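PDB 5CK5: putative signal recognition particle protein from Chaetomium thermophilum, which binds GTP and GDP and probably serves as the membrane-bound beta subunit of the signal recognition particle receptor at the endoplasmic reticulum. Local coordinates for residues 16-21 and 156-161; 22-27 and 166-171; 191-196 and 269-274; 211-216 and 288-293. All coordinates share one frame; numbering follows the deposited sequence.

Contact 1 of 4, residues 16-21 and 156-161; sequences YTTLPS and DPYKSK
Two backbone hydrogen bonds carry the pairing of residues 16-21 with 156-161. The straighter runs from Ser21 N to Lys161 O, 3.0 Å long with 155° at the hydrogen, although the donor stands above the plane of that carbonyl. The other, from Thr18 N to Lys159 O, is 3.1 Å; the nitrogen sits almost in line with the carbonyl bond, but the N-H is turned off the oxygen, with 138° at hydrogen. Between the two donors lies Pro20, which has no N-H to offer and instead lays its CB 3.3 Å from Lys161 O, beside the Ser21 bond.

Outward from these bonds, Tyr158 is the main packing partner of residues 16-18. The side chains of Tyr158 and Thr18 cross at about a right angle, and Thr18 OG1 comes obliquely to within 3.0 Å of Tyr158 CD2. A chi1 of -37° keeps this hydroxyl beside its own backbone N and close against Tyr158 CB and CD2, where it is buried without a polar partner; Ser21 OG is likewise buried and unpartnered. Thr17 O meets the ring edge, 3.8 Å from Tyr158 CD2. Farther out, Tyr16 CB rests 3.9 Å from Tyr158 CE2, its own ring leading away. The long chains of Lys159 and Lys161 also turn away, as suits charged residues at the surface.

The contact joins the lead-in to strand 21-25 with the early part of strand 158-170. Strand 136-139 bonds to Tyr158 and Ser160 through Ile139 and Leu137, while Pro20 is bonded to Leu112 of strand 112-114.

Contact 2 of 4, residues 22-27 and 166-171; sequences VLLIGP and IFLLDA
Ile166 faces Val22 and Leu24 across two parallel strands. CB lies 4.0 Å from Leu23 O. There the chain forks. CG1, beside the backbone N (chi1 -66°), reaches Val22 CG1 at 3.6 Å, and CD1 continues past the same methyl. CG2 takes the other direction and meets Leu24 CD1 at 3.9 Å. That leucine methyl also touches Leu168 CD2, so branched aliphatic groups of Val22, Leu24, Ile166 and Leu168 pack against one another on this side of the strands, the shapes that fill a buried strand surface well.

Backbone bonds alternate between the strands: Ile25 N gives to Ile166 O, and Leu168 N to Ile25 O, each 3.0 Å long. A third, from Ile166 N to Leu23 O, is modelled so short that its length is doubtful.

This is the centre of a P-loop NTPase fold, in which strand 21-25 runs directly into the Walker A loop. Gly26 fits the first glycine of that motif, ahead of the nucleotide-binding Gly31, Lys32 and Thr33. The backbone angles of Gly26 alone demand glycine, and a CB there would also collide with Leu168 O, towards which its CA now makes a C-H...O contact of 3.5 Å.

On the other face, Ile25 and Phe167 cross at about a right angle, with Ile25 CG1 3.6 Å from Phe167 CD1. Helix 180-201 covers them, Tyr188 meeting the Phe167 ring edge-to-face. Pro27 lays its CD 3.5 Å from Leu168 O and itself touches the bound GDP, while Asp170 forms a salt bridge with Lys220, a nucleotide-binding residue.

Contact 3 of 4, residues 191-196 and 269-274; sequences DVLLSL and GWLGAV
Leu194 covers the flat peptide group that follows Trp270: its CD1 lies over one face of the carbonyl, 3.3 Å from Trp270 O. The indole turns back to its own loop, NE1 donating to Ala273 O in a bond modelled as very short. With CG anti to its backbone N (chi1 -178°), Leu194 stretches from helix 180-201 towards the loop between helix 229-248 and strand 291-295, and CD2 comes to 4.0 Å from Gly269 C.

Leu271 CD1 presses against the helix backbone, 3.2 Å from Leu194 N and 3.4 Å from Leu193 CB, while CD2 meets Leu193 CD1. Leucine suits both places: the fork of Leu194 spans Trp270 and Gly269, and that of Leu271 straddles Leu193, one methyl at CB and the other at CD1. With an alanine in place of Leu194, both methyls go, and residues 269-270 would probably be left beside a gap and freer to shift.

No hydrogen bond links the two segments. Polar ties come from close by: Tyr190 OH with Leu271 N and Gly269 O, Gln197 OE1 with Gly272 N, and Arg244 NH1 of helix 229-248 with Leu271 O, so the leucines give apolar fit while neighbours hold the loop backbone by hydrogen bonds.

Contact 4 of 4, residues 211-216 and 288-293; sequences SIPVLI and DMEVEV
Ile216 sets CG1 beside its own backbone N (chi1 -60°) and runs on extended, which carries CD1 to 3.7 Å from Val291 CG2. Val291 meets it by holding CG2 anti to its backbone N, and the two side chains lie alongside each other, pointing the same way. Val293 crosses Ile216 more steeply, its CG2 3.8 Å from Ile216 CB. Beta-branched residues suit this strand pair, since their methyls begin close to the backbone and mesh at once. With an alanine in place of Ile216, the methyls of Val291 and Val293 would probably lose their common partner and a gap would open on this face of the sheet.

The strands are parallel, 18° apart. Glu290 O accepts from Val214 N, and Glu292 O from Ile216 N, both at 3.0 Å; the return bond from Glu292 N to Val214 O is weak at 3.5 Å. Glu292 O is also approached by Leu215 CD1, 3.2 Å away. At the exposed end Ser211 OG donates to Asp288 OD2 over 3.0 Å, on the syn side of the carboxylate but 34° out of its plane; Asp288 is poorly ordered, so this link is a modest one.

In this alpha/beta/alpha arrangement, with helices on both faces of the sheet, the pair continues beyond strand 158-170, to which Leu215 is bonded through Val165 and Phe167. Helix 180-201 packs on the face of Val214 and Ile216 with Leu196 and Leu189. Helix 306-313 lies on the opposite face, where Trp308 and Trp311 cover Leu215, and Glu290 makes a salt bridge with Arg315 just beyond that helix.

Overall arrangement
Contacts 1, 2 and 4 belong to one sheet, with strand 158-170 common to the first two. Contact 1 lies at its outer end, its centre about 21 Å from that of contact 2. Contact 4 is closer, about 12 Å between centres, and joins contact 2 directly by a probable hydrogen bond of 2.7 Å from Phe167 N to Leu215 O. Helix 180-201 brings in contact 3: Val192 CG2 packs 3.6 Å from Ile25 CD1, and Leu196 CD1 lies 3.5 Å from Val214 CG2. The nucleotide is touched by Pro27 of contact 2, and the Leu168 side chain is about 6 Å from it; that of Ile216 in contact 4 is about 14 Å away.

Contact 1 of 4, residues 16-21 and 156-161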
# COMPACT_ATOMS: atom_id res chain seq x y z
N TYR A 16 22.46 5.23 -14.08
CA TYR A 16 21.65 4.11 -14.54
C TYR A 16 20.34 4.02 -13.77
O TYR A 16 20.23 4.46 -12.63
CB TYR A 16 22.42 2.78 -14.42
CG TYR A 16 23.46 2.58 -15.51
CD1 TYR A 16 23.66 3.53 -16.50
CD2 TYR A 16 24.23 1.42 -15.54
CE1 TYR A 16 24.61 3.34 -17.50
CE2 TYR A 16 25.19 1.23 -16.53
CZ TYR A 16 25.38 2.19 -17.51
OH TYR A 16 26.32 1.99 -18.49
N THR A 17 19.35 3.41 -14.41
CA THR A 17 17.99 3.32 -13.89
C THR A 17 17.49 1.88 -13.96
O THR A 17 18.11 1.04 -14.61
CB THR A 17 17.02 4.24 -14.67
OG1 THR A 17 17.06 3.90 -16.06
CG2 THR A 17 17.42 5.69 -14.53
N THR A 18 16.38 1.61 -13.30
CA THR A 18 15.88 0.24 -13.23
C THR A 18 14.39 0.22 -13.49
O THR A 18 13.79 1.25 -13.80
CB THR A 18 16.18 -0.39 -11.85
OG1 THR A 18 17.46 0.06 -11.39
CG2 THR A 18 16.19 -1.92 -11.92
N LEU A 19 13.81 -0.97 -13.40
CA LEU A 19 12.39 -1.18 -13.57
C LEU A 19 11.63 -0.39 -12.52
O LEU A 19 12.15 -0.19 -11.42
CB LEU A 19 12.05 -2.66 -13.46
CG LEU A 19 12.65 -3.54 -14.56
CD1 LEU A 19 13.05 -4.96 -14.06
CD2 LEU A 19 11.70 -3.55 -15.75
N PRO A 20 10.41 0.07 -12.84
CA PRO A 20 9.69 0.80 -11.79
C PRO A 20 9.36 -0.13 -10.62
O PRO A 20 9.27 -1.34 -10.81
CB PRO A 20 8.41 1.28 -12.48
CG PRO A 20 8.27 0.45 -13.71
CD PRO A 20 9.60 -0.15 -14.05
N SER A 21 9.20 0.41 -9.42
CA SER A 21 9.01 -0.45 -8.26
C SER A 21 7.67 -0.15 -7.55
O SER A 21 7.12 0.94 -7.65
CB SER A 21 10.19 -0.32 -7.29
OG SER A 21 10.36 0.99 -6.76
N ASP A 156 26.85 -0.11 -6.64
CA ASP A 156 26.37 0.64 -7.78
C ASP A 156 24.91 1.00 -7.57
O ASP A 156 24.03 0.19 -7.83
CB ASP A 156 26.54 -0.18 -9.06
CG ASP A 156 27.95 -0.11 -9.61
OD1 ASP A 156 28.45 -1.14 -10.10
OD2 ASP A 156 28.58 0.96 -9.51
N PRO A 157 24.65 2.22 -7.07
CA PRO A 157 23.28 2.62 -6.73
C PRO A 157 22.41 2.87 -7.96
O PRO A 157 22.89 3.42 -8.95
CB PRO A 157 23.50 3.92 -5.95
CG PRO A 157 24.78 4.48 -6.50
CD PRO A 157 25.64 3.28 -6.79
N TYR A 158 21.14 2.47 -7.89
CA TYR A 158 20.16 2.76 -8.94
C TYR A 158 19.03 3.68 -8.47
O TYR A 158 18.93 4.00 -7.29
CB TYR A 158 19.54 1.47 -9.48
CG TYR A 158 20.49 0.58 -10.25
CD1 TYR A 158 21.49 -0.13 -9.60
CD2 TYR A 158 20.40 0.46 -11.63
CE1 TYR A 158 22.36 -0.94 -10.31
CE2 TYR A 158 21.26 -0.35 -12.34
CZ TYR A 158 22.24 -1.05 -11.67
OH TYR A 158 23.11 -1.85 -12.37
N LYS A 159 18.17 4.06 -9.40
CA LYS A 159 16.92 4.75 -9.08
C LYS A 159 15.80 4.00 -9.76
O LYS A 159 15.97 3.47 -10.86
CB LYS A 159 16.88 6.22 -9.53
CG LYS A 159 17.67 7.24 -8.72
CD LYS A 159 16.96 7.53 -7.38
CE LYS A 159 17.44 8.84 -6.73
NZ LYS A 159 18.88 8.85 -6.34
N SER A 160 14.67 3.92 -9.06
CA SER A 160 13.51 3.20 -9.54
C SER A 160 12.27 4.09 -9.39
O SER A 160 11.95 4.55 -8.30
CB SER A 160 13.36 1.88 -8.78
OG SER A 160 12.68 0.92 -9.55
N LYS A 161 11.60 4.36 -10.50
CA LYS A 161 10.38 5.15 -10.47
C LYS A 161 9.30 4.49 -9.63
O LYS A 161 8.89 3.38 -9.93
CB LYS A 161 9.91 5.40 -11.90
CG LYS A 161 10.85 6.35 -12.62
CD LYS A 161 10.39 6.71 -14.02
CE LYS A 161 10.88 8.12 -14.41
NZ LYS A 161 10.39 8.62 -15.73

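Contact 2 of 4, residues 22-27 and 166-171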
# COMPACT_ATOMS: atom_id res chain seq x y z
N VAL A 22 7.15 -1.16 -6.87
CA VAL A 22 5.91 -1.05 -6.14
C VAL A 22 6.19 -1.17 -4.68
O VAL A 22 6.77 -2.15 -4.24
CB VAL A 22 4.91 -2.13 -6.55
CG1 VAL A 22 3.64 -1.97 -5.77
CG2 VAL A 22 4.62 -2.05 -8.03
N LEU A 23 5.81 -0.15 -3.92
CA LEU A 23 6.02 -0.17 -2.49
C LEU A 23 5.03 -1.08 -1.79
O LEU A 23 3.81 -0.90 -1.87
CB LEU A 23 5.95 1.23 -1.90
CG LEU A 23 6.83 1.34 -0.65
CD1 LEU A 23 8.23 0.83 -0.97
CD2 LEU A 23 6.88 2.76 -0.10
N LEU A 24 5.58 -2.08 -1.14
CA LEU A 24 4.82 -3.04 -0.39
C LEU A 24 4.92 -2.62 1.06
O LEU A 24 5.98 -2.71 1.68
CB LEU A 24 5.37 -4.44 -0.61
CG LEU A 24 4.94 -5.54 0.34
CD1 LEU A 24 3.45 -5.72 0.21
CD2 LEU A 24 5.68 -6.82 0.02
N ILE A 25 3.82 -2.14 1.61
CA ILE A 25 3.83 -1.64 2.96
C ILE A 25 2.70 -2.27 3.73
O ILE A 25 1.73 -2.74 3.16
CB ILE A 25 3.70 -0.10 2.96
CG1 ILE A 25 2.39 0.33 2.32
CG2 ILE A 25 4.74 0.48 2.10
CD1 ILE A 25 2.31 1.79 2.05
N GLY A 26 2.83 -2.31 5.04
CA GLY A 26 1.80 -2.87 5.89
C GLY A 26 2.41 -3.19 7.24
O GLY A 26 3.62 -3.17 7.37
N PRO A 27 1.58 -3.53 8.22
CA PRO A 27 1.97 -3.80 9.61
C PRO A 27 2.80 -5.07 9.76
O PRO A 27 2.89 -5.85 8.82
CB PRO A 27 0.62 -3.96 10.31
CG PRO A 27 -0.31 -4.45 9.23
CD PRO A 27 0.13 -3.72 8.00
N ILE A 166 1.47 -1.36 -2.76
CA ILE A 166 0.65 -2.47 -2.30
C ILE A 166 0.49 -2.43 -0.79
O ILE A 166 1.46 -2.66 -0.09
CB ILE A 166 1.22 -3.85 -2.67
CG1 ILE A 166 1.21 -4.06 -4.18
CG2 ILE A 166 0.39 -4.96 -2.05
CD1 ILE A 166 1.79 -5.38 -4.61
N PHE A 167 -0.72 -2.17 -0.30
CA PHE A 167 -0.96 -2.22 1.14
C PHE A 167 -1.52 -3.58 1.62
O PHE A 167 -2.70 -3.87 1.52
CB PHE A 167 -1.90 -1.09 1.59
CG PHE A 167 -1.93 -0.91 3.09
CD1 PHE A 167 -0.85 -0.32 3.75
CD2 PHE A 167 -3.00 -1.37 3.83
CE1 PHE A 167 -0.86 -0.18 5.14
CE2 PHE A 167 -3.01 -1.24 5.22
CZ PHE A 167 -1.94 -0.64 5.87
N LEU A 168 -0.63 -4.35 2.22
CA LEU A 168 -0.89 -5.71 2.66
C LEU A 168 -1.32 -5.77 4.11
O LEU A 168 -0.70 -5.17 4.97
CB LEU A 168 0.39 -6.53 2.47
CG LEU A 168 0.38 -8.05 2.50
CD1 LEU A 168 -0.54 -8.65 1.44
CD2 LEU A 168 1.78 -8.49 2.25
N LEU A 169 -2.37 -6.52 4.40
CA LEU A 169 -2.79 -6.73 5.78
C LEU A 169 -3.26 -8.15 6.02
O LEU A 169 -3.65 -8.85 5.10
CB LEU A 169 -3.88 -5.75 6.18
CG LEU A 169 -5.20 -5.78 5.43
CD1 LEU A 169 -6.18 -6.68 6.14
CD2 LEU A 169 -5.74 -4.36 5.30
N ASP A 170 -3.22 -8.58 7.27
CA ASP A 170 -3.69 -9.89 7.61
C ASP A 170 -5.20 -9.83 7.83
O ASP A 170 -5.67 -9.19 8.77
CB ASP A 170 -2.96 -10.39 8.85
CG ASP A 170 -3.24 -11.81 9.15
OD1 ASP A 170 -4.26 -12.32 8.65
OD2 ASP A 170 -2.44 -12.44 9.86
N ALA A 171 -5.94 -10.48 6.95
CA ALA A 171 -7.40 -10.45 6.99
C ALA A 171 -7.99 -11.33 8.08
O ALA A 171 -9.13 -11.16 8.46
CB ALA A 171 -7.95 -10.83 5.66

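Contact 3 of 4, residues 191-196 and 269-274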
# COMPACT_ATOMS: atom_id res chain seq x y z
N ASP A 191 -2.35 7.33 6.95
CA ASP A 191 -1.18 8.13 6.66
C ASP A 191 -0.63 7.89 5.27
O ASP A 191 -0.03 8.76 4.67
CB ASP A 191 -0.08 7.85 7.68
CG ASP A 191 -0.55 8.03 9.12
OD1 ASP A 191 -1.35 8.94 9.39
OD2 ASP A 191 -0.06 7.28 9.98
N VAL A 192 -0.85 6.67 4.78
CA VAL A 192 -0.47 6.29 3.44
C VAL A 192 -1.26 7.08 2.40
O VAL A 192 -0.70 7.64 1.48
CB VAL A 192 -0.72 4.81 3.21
CG1 VAL A 192 -0.65 4.48 1.72
CG2 VAL A 192 0.25 3.96 4.03
N LEU A 193 -2.57 7.07 2.54
CA LEU A 193 -3.46 7.69 1.57
C LEU A 193 -3.41 9.21 1.68
O LEU A 193 -3.51 9.90 0.70
CB LEU A 193 -4.88 7.23 1.79
CG LEU A 193 -5.21 5.76 1.85
CD1 LEU A 193 -6.64 5.66 2.23
CD2 LEU A 193 -4.97 5.12 0.52
N LEU A 194 -3.26 9.69 2.90
CA LEU A 194 -3.16 11.12 3.16
C LEU A 194 -1.83 11.67 2.69
O LEU A 194 -1.77 12.79 2.24
CB LEU A 194 -3.37 11.39 4.65
CG LEU A 194 -3.35 12.83 5.12
CD1 LEU A 194 -4.57 13.53 4.66
CD2 LEU A 194 -3.29 12.85 6.61
N SER A 195 -0.76 10.88 2.80
CA SER A 195 0.55 11.31 2.32
C SER A 195 0.48 11.52 0.84
O SER A 195 0.97 12.50 0.31
CB SER A 195 1.62 10.27 2.62
OG SER A 195 1.86 10.20 4.01
N LEU A 196 -0.13 10.57 0.17
CA LEU A 196 -0.35 10.64 -1.25
C LEU A 196 -1.30 11.77 -1.58
O LEU A 196 -1.27 12.32 -2.67
CB LEU A 196 -0.87 9.30 -1.75
CG LEU A 196 0.17 8.18 -1.77
CD1 LEU A 196 -0.45 6.80 -1.85
CD2 LEU A 196 1.02 8.42 -2.98
N GLY A 269 -4.62 17.53 8.20
CA GLY A 269 -4.65 16.13 8.56
C GLY A 269 -5.94 15.41 8.18
O GLY A 269 -6.30 14.41 8.80
N TRP A 270 -6.64 15.91 7.17
CA TRP A 270 -7.94 15.37 6.77
C TRP A 270 -7.84 14.49 5.54
O TRP A 270 -7.48 14.98 4.48
CB TRP A 270 -8.93 16.51 6.49
CG TRP A 270 -10.22 16.10 5.85
CD1 TRP A 270 -10.46 15.94 4.52
CD2 TRP A 270 -11.47 15.84 6.51
NE1 TRP A 270 -11.76 15.55 4.31
CE2 TRP A 270 -12.40 15.49 5.52
CE3 TRP A 270 -11.88 15.85 7.85
CZ2 TRP A 270 -13.72 15.17 5.82
CZ3 TRP A 270 -13.19 15.52 8.14
CH2 TRP A 270 -14.10 15.19 7.13
N LEU A 271 -8.14 13.20 5.71
CA LEU A 271 -8.11 12.25 4.61
C LEU A 271 -9.40 12.25 3.81
O LEU A 271 -10.49 12.16 4.37
CB LEU A 271 -7.85 10.85 5.14
CG LEU A 271 -7.79 9.69 4.15
CD1 LEU A 271 -6.43 9.65 3.56
CD2 LEU A 271 -8.13 8.36 4.81
N GLY A 272 -9.28 12.31 2.49
CA GLY A 272 -10.43 12.27 1.62
C GLY A 272 -10.96 13.65 1.34
O GLY A 272 -10.28 14.63 1.59
N ALA A 273 -12.17 13.71 0.79
CA ALA A 273 -12.81 14.97 0.44
C ALA A 273 -13.26 15.74 1.69
O ALA A 273 -13.58 15.13 2.72
CB ALA A 273 -13.98 14.71 -0.45
N VAL A 274 -13.30 17.07 1.59
CA VAL A 274 -13.64 17.93 2.73
C VAL A 274 -15.15 17.97 3.02
O VAL A 274 -15.57 18.08 4.18
CB VAL A 274 -13.11 19.34 2.52
CG1 VAL A 274 -13.31 20.15 3.79
CG2 VAL A 274 -11.64 19.29 2.20

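Contact 4 of 4, residues 211-216 and 288-293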
# COMPACT_ATOMS: atom_id res chain seq x y z
N SER A 211 -0.08 9.63 -11.30
CA SER A 211 -0.94 8.76 -10.50
C SER A 211 -0.17 7.55 -9.96
O SER A 211 0.44 6.82 -10.72
CB SER A 211 -2.14 8.29 -11.33
OG SER A 211 -2.07 8.79 -12.65
N ILE A 212 -0.21 7.35 -8.65
CA ILE A 212 0.34 6.17 -7.98
C ILE A 212 -0.76 5.44 -7.21
O ILE A 212 -1.11 5.86 -6.11
CB ILE A 212 1.48 6.54 -7.04
CG1 ILE A 212 2.67 7.05 -7.83
CG2 ILE A 212 1.97 5.36 -6.26
CD1 ILE A 212 3.73 7.67 -6.95
N PRO A 213 -1.33 4.37 -7.80
CA PRO A 213 -2.42 3.66 -7.15
C PRO A 213 -1.98 2.81 -5.97
O PRO A 213 -0.86 2.31 -5.95
CB PRO A 213 -2.98 2.77 -8.27
CG PRO A 213 -2.54 3.40 -9.52
CD PRO A 213 -1.18 3.94 -9.20
N VAL A 214 -2.87 2.65 -5.01
CA VAL A 214 -2.60 1.81 -3.87
C VAL A 214 -3.52 0.62 -3.92
O VAL A 214 -4.71 0.76 -4.08
CB VAL A 214 -2.81 2.55 -2.54
CG1 VAL A 214 -2.73 1.57 -1.37
CG2 VAL A 214 -1.79 3.64 -2.39
N LEU A 215 -2.95 -0.57 -3.82
CA LEU A 215 -3.75 -1.76 -3.76
C LEU A 215 -3.84 -2.32 -2.34
O LEU A 215 -2.84 -2.74 -1.79
CB LEU A 215 -3.18 -2.80 -4.71
CG LEU A 215 -3.87 -4.13 -4.56
CD1 LEU A 215 -5.30 -3.97 -4.97
CD2 LEU A 215 -3.17 -5.13 -5.41
N ILE A 216 -5.03 -2.35 -1.76
CA ILE A 216 -5.19 -2.83 -0.40
C ILE A 216 -5.48 -4.33 -0.43
O ILE A 216 -6.61 -4.76 -0.60
CB ILE A 216 -6.31 -2.09 0.35
CG1 ILE A 216 -6.00 -0.60 0.42
CG2 ILE A 216 -6.49 -2.61 1.75
CD1 ILE A 216 -7.11 0.21 1.02
N ASP A 288 -6.88 11.82 -8.26
CA ASP A 288 -6.19 10.97 -9.25
C ASP A 288 -5.41 9.82 -8.59
O ASP A 288 -4.38 9.36 -9.08
CB ASP A 288 -5.26 11.82 -10.13
CG ASP A 288 -4.73 11.05 -11.35
OD1 ASP A 288 -5.52 10.35 -12.01
OD2 ASP A 288 -3.52 11.18 -11.65
N MET A 289 -5.95 9.32 -7.49
CA MET A 289 -5.40 8.14 -6.87
C MET A 289 -6.45 7.05 -6.82
O MET A 289 -7.55 7.26 -6.34
CB MET A 289 -4.84 8.54 -5.50
CG MET A 289 -5.84 9.26 -4.62
SD MET A 289 -5.12 10.14 -3.22
CE MET A 289 -4.31 8.83 -2.30
N GLU A 290 -6.10 5.89 -7.34
CA GLU A 290 -7.00 4.76 -7.34
C GLU A 290 -6.69 3.82 -6.20
O GLU A 290 -5.58 3.32 -6.08
CB GLU A 290 -6.93 4.02 -8.68
CG GLU A 290 -7.61 2.67 -8.68
CD GLU A 290 -7.48 1.98 -10.01
OE1 GLU A 290 -6.61 2.41 -10.79
OE2 GLU A 290 -8.24 1.02 -10.26
N VAL A 291 -7.68 3.61 -5.35
CA VAL A 291 -7.54 2.69 -4.25
C VAL A 291 -8.60 1.61 -4.36
O VAL A 291 -9.78 1.90 -4.58
CB VAL A 291 -7.62 3.43 -2.91
CG1 VAL A 291 -8.70 4.49 -2.96
CG2 VAL A 291 -7.83 2.45 -1.78
N GLU A 292 -8.16 0.35 -4.31
CA GLU A 292 -9.04 -0.81 -4.47
C GLU A 292 -8.67 -1.93 -3.50
O GLU A 292 -7.50 -2.27 -3.38
CB GLU A 292 -8.94 -1.35 -5.89
CG GLU A 292 -9.63 -2.67 -6.09
CD GLU A 292 -9.74 -3.05 -7.54
OE1 GLU A 292 -9.28 -2.28 -8.40
OE2 GLU A 292 -10.29 -4.14 -7.81
N VAL A 293 -9.67 -2.53 -2.86
CA VAL A 293 -9.41 -3.66 -1.94
C VAL A 293 -9.60 -4.99 -2.65
O VAL A 293 -10.60 -5.21 -3.32
CB VAL A 293 -10.30 -3.64 -0.69
CG1 VAL A 293 -10.06 -4.89 0.14
CG2 VAL A 293 -10.07 -2.38 0.14